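Response regulator receiver domain protein (CheY-like) (Methylobacillus flagellatus KT, PDB 3I42) is of unknown function but, as a CheY-like receiver domain, probably accepts a phosphoryl group to relay a signal in a two-component system. Local coordinates at residues 53-67 and 91-105. Residues are numbered along the deposited sequence; the frame is centred on the assembly and turned at random.
Sequences IDLNLPDTSGLALVK and LGKEACELFDFYLEK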
loop_
_atom_site.group_PDB
_atom_site.type_symbol
_atom_site.label_atom_id
_atom_site.label_comp_id
_atom_site.label_asym_id
_atom_site.label_seq_id
_atom_site.Cartn_x
_atom_site.Cartn_y
_atom_site.Cartn_z
ATOM N N ILE A 53 14.370 -1.453 -1.443
ATOM C CA ILE A 53 14.966 -0.489 -0.515
ATOM C C ILE A 53 14.842 -0.962 0.925
ATOM O O ILE A 53 13.736 -1.098 1.434
ATOM C CB ILE A 53 14.319 0.926 -0.657
ATOM C CG1 ILE A 53 14.577 1.510 -2.041
ATOM C CG2 ILE A 53 14.884 1.898 0.381
ATOM C CD1 ILE A 53 13.536 2.524 -2.466
ATOM N N ASP A 54 15.979 -1.209 1.572
ATOM C CA ASP A 54 16.017 -1.400 3.004
ATOM C C ASP A 54 15.516 -0.146 3.689
ATOM O O ASP A 54 15.853 0.975 3.287
ATOM C CB ASP A 54 17.440 -1.729 3.450
ATOM C CG ASP A 54 17.487 -2.389 4.834
ATOM O OD1 ASP A 54 16.993 -1.800 5.830
ATOM O OD2 ASP A 54 18.023 -3.517 4.916
ATOM N N LEU A 55 14.694 -0.301 4.713
ATOM C CA LEU A 55 14.096 0.878 5.314
ATOM C C LEU A 55 15.067 1.578 6.268
ATOM O O LEU A 55 14.811 2.719 6.690
ATOM C CB LEU A 55 12.764 0.549 5.998
ATOM C CG LEU A 55 11.605 0.150 5.099
ATOM C CD1 LEU A 55 10.325 0.022 5.918
ATOM C CD2 LEU A 55 11.370 1.117 3.948
ATOM N N ASN A 56 16.186 0.907 6.566
ATOM C CA ASN A 56 17.230 1.397 7.460
ATOM C C ASN A 56 18.501 1.590 6.681
ATOM O O ASN A 56 19.175 0.631 6.384
ATOM C CB ASN A 56 17.550 0.337 8.521
ATOM C CG ASN A 56 16.512 0.255 9.629
ATOM O OD1 ASN A 56 15.985 1.276 10.090
ATOM N ND2 ASN A 56 16.236 -0.975 10.093
ATOM N N LEU A 57 18.861 2.816 6.360
ATOM C CA LEU A 57 20.033 3.022 5.532
ATOM C C LEU A 57 21.058 3.896 6.268
ATOM O O LEU A 57 20.700 4.550 7.240
ATOM C CB LEU A 57 19.617 3.616 4.191
ATOM C CG LEU A 57 18.974 2.638 3.218
ATOM C CD1 LEU A 57 18.349 3.414 2.069
ATOM C CD2 LEU A 57 20.031 1.630 2.702
ATOM N N PRO A 58 22.340 3.870 5.841
ATOM C CA PRO A 58 23.258 4.662 6.639
ATOM C C PRO A 58 22.928 6.177 6.578
ATOM O O PRO A 58 22.903 6.839 7.626
ATOM C CB PRO A 58 24.633 4.370 6.016
ATOM C CG PRO A 58 24.409 3.258 4.993
ATOM C CD PRO A 58 22.980 3.260 4.654
ATOM N N ASP A 59 22.630 6.692 5.384
ATOM C CA ASP A 59 22.518 8.142 5.153
ATOM C C ASP A 59 21.076 8.687 5.055
ATOM O O ASP A 59 20.886 9.862 4.698
ATOM C CB ASP A 59 23.273 8.516 3.859
ATOM C CG ASP A 59 22.841 7.657 2.651
ATOM O OD1 ASP A 59 22.216 6.572 2.845
ATOM O OD2 ASP A 59 23.142 8.059 1.505
ATOM N N THR A 60 20.072 7.851 5.345
ATOM C CA THR A 60 18.680 8.225 5.056
ATOM C C THR A 60 17.743 7.146 5.523
ATOM O O THR A 60 18.180 6.019 5.750
ATOM C CB THR A 60 18.462 8.472 3.510
ATOM O OG1 THR A 60 17.113 8.878 3.265
ATOM C CG2 THR A 60 18.785 7.191 2.648
ATOM N N SER A 61 16.459 7.469 5.667
ATOM C CA SER A 61 15.438 6.429 5.841
ATOM C C SER A 61 15.039 5.895 4.467
ATOM O O SER A 61 15.250 6.563 3.455
ATOM C CB SER A 61 14.201 6.948 6.591
ATOM O OG SER A 61 13.395 7.757 5.747
ATOM N N GLY A 62 14.504 4.677 4.421
ATOM C CA GLY A 62 14.034 4.123 3.159
ATOM C C GLY A 62 12.899 4.963 2.609
ATOM O O GLY A 62 12.802 5.218 1.398
ATOM N N LEU A 63 12.041 5.410 3.509
ATOM C CA LEU A 63 10.929 6.264 3.129
ATOM C C LEU A 63 11.346 7.606 2.494
ATOM O O LEU A 63 10.818 7.984 1.460
ATOM C CB LEU A 63 9.991 6.518 4.319
ATOM C CG LEU A 63 8.829 7.430 3.862
ATOM C CD1 LEU A 63 7.745 6.608 3.178
ATOM C CD2 LEU A 63 8.253 8.286 5.030
ATOM N N ALA A 64 12.278 8.318 3.112
ATOM C CA ALA A 64 12.749 9.563 2.524
ATOM C C ALA A 64 13.427 9.253 1.176
ATOM O O ALA A 64 13.323 10.022 0.226
ATOM C CB ALA A 64 13.713 10.276 3.480
ATOM N N LEU A 65 14.101 8.116 1.062
ATOM C CA LEU A 65 14.740 7.784 -0.219
ATOM C C LEU A 65 13.738 7.507 -1.343
ATOM O O LEU A 65 13.939 7.949 -2.467
ATOM C CB LEU A 65 15.741 6.621 -0.093
ATOM C CG LEU A 65 16.437 6.243 -1.400
ATOM C CD1 LEU A 65 17.352 7.381 -1.922
ATOM C CD2 LEU A 65 17.267 4.999 -1.194
ATOM N N VAL A 66 12.666 6.770 -1.075
ATOM C CA VAL A 66 11.761 6.413 -2.176
ATOM C C VAL A 66 11.061 7.679 -2.738
ATOM O O VAL A 66 10.827 7.781 -3.934
ATOM C CB VAL A 66 10.754 5.318 -1.779
ATOM C CG1 VAL A 66 9.732 5.851 -0.854
ATOM C CG2 VAL A 66 10.069 4.735 -3.026
ATOM N N LYS A 67 10.774 8.646 -1.875
ATOM C CA LYS A 67 10.231 9.941 -2.318
ATOM C C LYS A 67 11.161 10.645 -3.273
ATOM O O LYS A 67 10.683 11.221 -4.241
ATOM C CB LYS A 67 9.982 10.867 -1.148
ATOM C CG LYS A 67 8.896 10.444 -0.240
ATOM C CD LYS A 67 8.799 11.433 0.926
ATOM C CE LYS A 67 7.669 11.041 1.856
ATOM N NZ LYS A 67 8.027 11.380 3.274
ATOM N N LEU A 91 6.222 0.501 8.838
ATOM C CA LEU A 91 5.351 0.908 7.718
ATOM C C LEU A 91 4.135 1.688 8.169
ATOM O O LEU A 91 3.136 1.102 8.563
ATOM C CB LEU A 91 4.871 -0.303 6.923
ATOM C CG LEU A 91 5.912 -1.241 6.329
ATOM C CD1 LEU A 91 5.252 -2.552 6.054
ATOM C CD2 LEU A 91 6.504 -0.671 5.059
ATOM N N GLY A 92 4.200 3.006 8.103
ATOM C CA GLY A 92 3.019 3.798 8.374
ATOM C C GLY A 92 2.240 4.106 7.119
ATOM O O GLY A 92 2.381 3.443 6.086
ATOM N N LYS A 93 1.415 5.137 7.217
ATOM C CA LYS A 93 0.547 5.596 6.138
ATOM C C LYS A 93 1.260 5.932 4.811
ATOM O O LYS A 93 0.814 5.506 3.746
ATOM C CB LYS A 93 -0.225 6.816 6.639
ATOM C CG LYS A 93 -1.189 7.351 5.659
ATOM C CD LYS A 93 -1.944 8.497 6.266
ATOM C CE LYS A 93 -2.921 9.025 5.247
ATOM N NZ LYS A 93 -2.197 9.515 4.046
ATOM N N GLU A 94 2.331 6.728 4.894
ATOM C CA GLU A 94 3.119 7.146 3.724
ATOM C C GLU A 94 3.886 5.984 3.081
ATOM O O GLU A 94 4.018 5.932 1.872
ATOM C CB GLU A 94 4.092 8.283 4.089
ATOM C CG GLU A 94 3.516 9.698 3.929
ATOM C CD GLU A 94 4.581 10.729 3.503
ATOM O OE1 GLU A 94 5.589 10.885 4.260
ATOM O OE2 GLU A 94 4.410 11.368 2.415
ATOM N N ALA A 95 4.380 5.061 3.898
ATOM C CA ALA A 95 5.046 3.854 3.386
ATOM C C ALA A 95 4.085 2.973 2.584
ATOM O O ALA A 95 4.401 2.538 1.485
ATOM C CB ALA A 95 5.699 3.070 4.519
ATOM N N CYS A 96 2.905 2.724 3.133
ATOM C CA CYS A 96 1.814 2.112 2.373
ATOM C C CYS A 96 1.569 2.823 1.031
ATOM O O CYS A 96 1.398 2.175 -0.012
ATOM C CB CYS A 96 0.538 2.113 3.211
ATOM S SG CYS A 96 0.573 0.997 4.649
ATOM N N GLU A 97 1.608 4.154 1.037
ATOM C CA GLU A 97 1.276 4.898 -0.179
ATOM C C GLU A 97 2.394 4.905 -1.209
ATOM O O GLU A 97 2.124 4.825 -2.405
ATOM C CB GLU A 97 0.837 6.316 0.169
ATOM C CG GLU A 97 -0.446 6.330 0.997
ATOM C CD GLU A 97 -0.823 7.697 1.500
ATOM O OE1 GLU A 97 0.094 8.518 1.668
ATOM O OE2 GLU A 97 -2.029 7.948 1.736
ATOM N N LEU A 98 3.637 4.999 -0.748
ATOM C CA LEU A 98 4.786 5.241 -1.646
ATOM C C LEU A 98 5.541 4.006 -2.131
ATOM O O LEU A 98 6.333 4.091 -3.083
ATOM C CB LEU A 98 5.770 6.186 -0.964
ATOM C CG LEU A 98 5.363 7.651 -0.826
ATOM C CD1 LEU A 98 6.014 8.217 0.411
ATOM C CD2 LEU A 98 5.776 8.418 -2.074
ATOM N N PHE A 99 5.338 2.863 -1.474
ATOM C CA PHE A 99 5.918 1.617 -2.012
ATOM C C PHE A 99 4.839 0.800 -2.690
ATOM O O PHE A 99 3.667 0.907 -2.359
ATOM C CB PHE A 99 6.546 0.786 -0.921
ATOM C CG PHE A 99 7.797 1.348 -0.379
ATOM C CD1 PHE A 99 9.018 1.089 -1.005
ATOM C CD2 PHE A 99 7.774 2.105 0.784
ATOM C CE1 PHE A 99 10.206 1.604 -0.491
ATOM C CE2 PHE A 99 8.961 2.639 1.308
ATOM C CZ PHE A 99 10.183 2.383 0.675
ATOM N N ASP A 100 5.239 -0.014 -3.650
ATOM C CA ASP A 100 4.296 -0.846 -4.378
ATOM C C ASP A 100 4.189 -2.246 -3.758
ATOM O O ASP A 100 3.133 -2.874 -3.826
ATOM C CB ASP A 100 4.740 -0.932 -5.845
ATOM C CG ASP A 100 4.855 0.442 -6.505
ATOM O OD1 ASP A 100 3.816 1.115 -6.655
ATOM O OD2 ASP A 100 5.982 0.842 -6.864
ATOM N N PHE A 101 5.289 -2.721 -3.178
ATOM C CA PHE A 101 5.362 -4.057 -2.577
ATOM C C PHE A 101 6.167 -3.974 -1.309
ATOM O O PHE A 101 6.947 -3.058 -1.101
ATOM C CB PHE A 101 6.012 -5.099 -3.531
ATOM C CG PHE A 101 5.393 -5.148 -4.907
ATOM C CD1 PHE A 101 4.279 -5.934 -5.165
ATOM C CD2 PHE A 101 5.928 -4.404 -5.948
ATOM C CE1 PHE A 101 3.710 -5.952 -6.429
ATOM C CE2 PHE A 101 5.371 -4.439 -7.234
ATOM C CZ PHE A 101 4.269 -5.198 -7.473
ATOM N N TYR A 102 5.979 -4.950 -0.444
ATOM C CA TYR A 102 6.560 -4.894 0.871
ATOM C C TYR A 102 7.088 -6.293 1.175
ATOM O O TYR A 102 6.419 -7.262 0.887
ATOM C CB TYR A 102 5.503 -4.420 1.904
ATOM C CG TYR A 102 4.561 -3.333 1.380
ATOM C CD1 TYR A 102 4.802 -1.948 1.624
ATOM C CD2 TYR A 102 3.435 -3.676 0.638
ATOM C CE1 TYR A 102 3.910 -0.939 1.120
ATOM C CE2 TYR A 102 2.567 -2.688 0.122
ATOM C CZ TYR A 102 2.809 -1.336 0.372
ATOM O OH TYR A 102 1.922 -0.419 -0.149
ATOM N N LEU A 103 8.309 -6.361 1.709
ATOM C CA LEU A 103 9.005 -7.587 2.088
ATOM C C LEU A 103 9.414 -7.478 3.538
ATOM O O LEU A 103 9.782 -6.406 4.017
ATOM C CB LEU A 103 10.283 -7.745 1.259
ATOM C CG LEU A 103 10.109 -8.299 -0.142
ATOM C CD1 LEU A 103 11.418 -8.212 -0.889
ATOM C CD2 LEU A 103 9.633 -9.759 -0.054
ATOM N N GLU A 104 9.353 -8.583 4.256
ATOM C CA GLU A 104 9.837 -8.584 5.632
ATOM C C GLU A 104 11.074 -9.467 5.688
ATOM O O GLU A 104 11.071 -10.557 5.120
ATOM C CB GLU A 104 8.731 -9.138 6.518
ATOM C CG GLU A 104 8.810 -8.767 7.965
ATOM C CD GLU A 104 7.716 -9.443 8.764
ATOM O OE1 GLU A 104 6.562 -9.496 8.282
ATOM O OE2 GLU A 104 8.015 -9.936 9.867
ATOM N N LYS A 105 12.146 -9.005 6.328
ATOM C CA LYS A 105 13.332 -9.870 6.544
ATOM C C LYS A 105 13.031 -11.036 7.511
ATOM O O LYS A 105 12.216 -10.891 8.425
ATOM C CB LYS A 105 14.531 -9.082 7.057
ATOM C CG LYS A 105 15.078 -8.084 6.071
ATOM C CD LYS A 105 15.949 -7.097 6.810
ATOM C CE LYS A 105 15.980 -5.738 6.141
ATOM N NZ LYS A 105 16.737 -4.745 6.958
#
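The ring of F99 carries V66 CG1 over one face, a CH-pi contact 4.2 Å from the ring centroid, while A95 O lies in plane at its edge. L55 CD2, I53 CD1 and the carbonyl oxygen of G62 approach the same ring obliquely. The arrangement illustrates how the CheY-like receiver domain, a doubly wound (beta/alpha)5 fold, packs two helices on one side of its parallel sheet: helices 62-71 and 93-98 lie side by side there, the axes of 62-67 and 93-98 crossing at 40°, and the aromatic fills the wedge between them and strand 50-54. A82 of strand 79-84 also touches the F99 side chain. Farther out, L63 CG stands anti to the backbone N (chi1 180°), which carries CD1 across to L98 CD1 at 3.6 Å and onto the backbone of A95. K67 continues the layer: its CE packs on L98 CD1, and its NZ forms a salt bridge with E94 OE1, met on the syn side at 2.7 Å. At the C-terminal end of the sheet, D54, the predicted phosphorylation site, is unmodified. Its OD1 accepts from N56 N through the anti lone pair, closing an Asx turn, and E10 brings a second carboxylate close to OD2. K105 stretches its methylenes out almost straight, and its NZ meets D54 OD2 at 2.7 Å from the syn side, 29° out of the carboxylate plane.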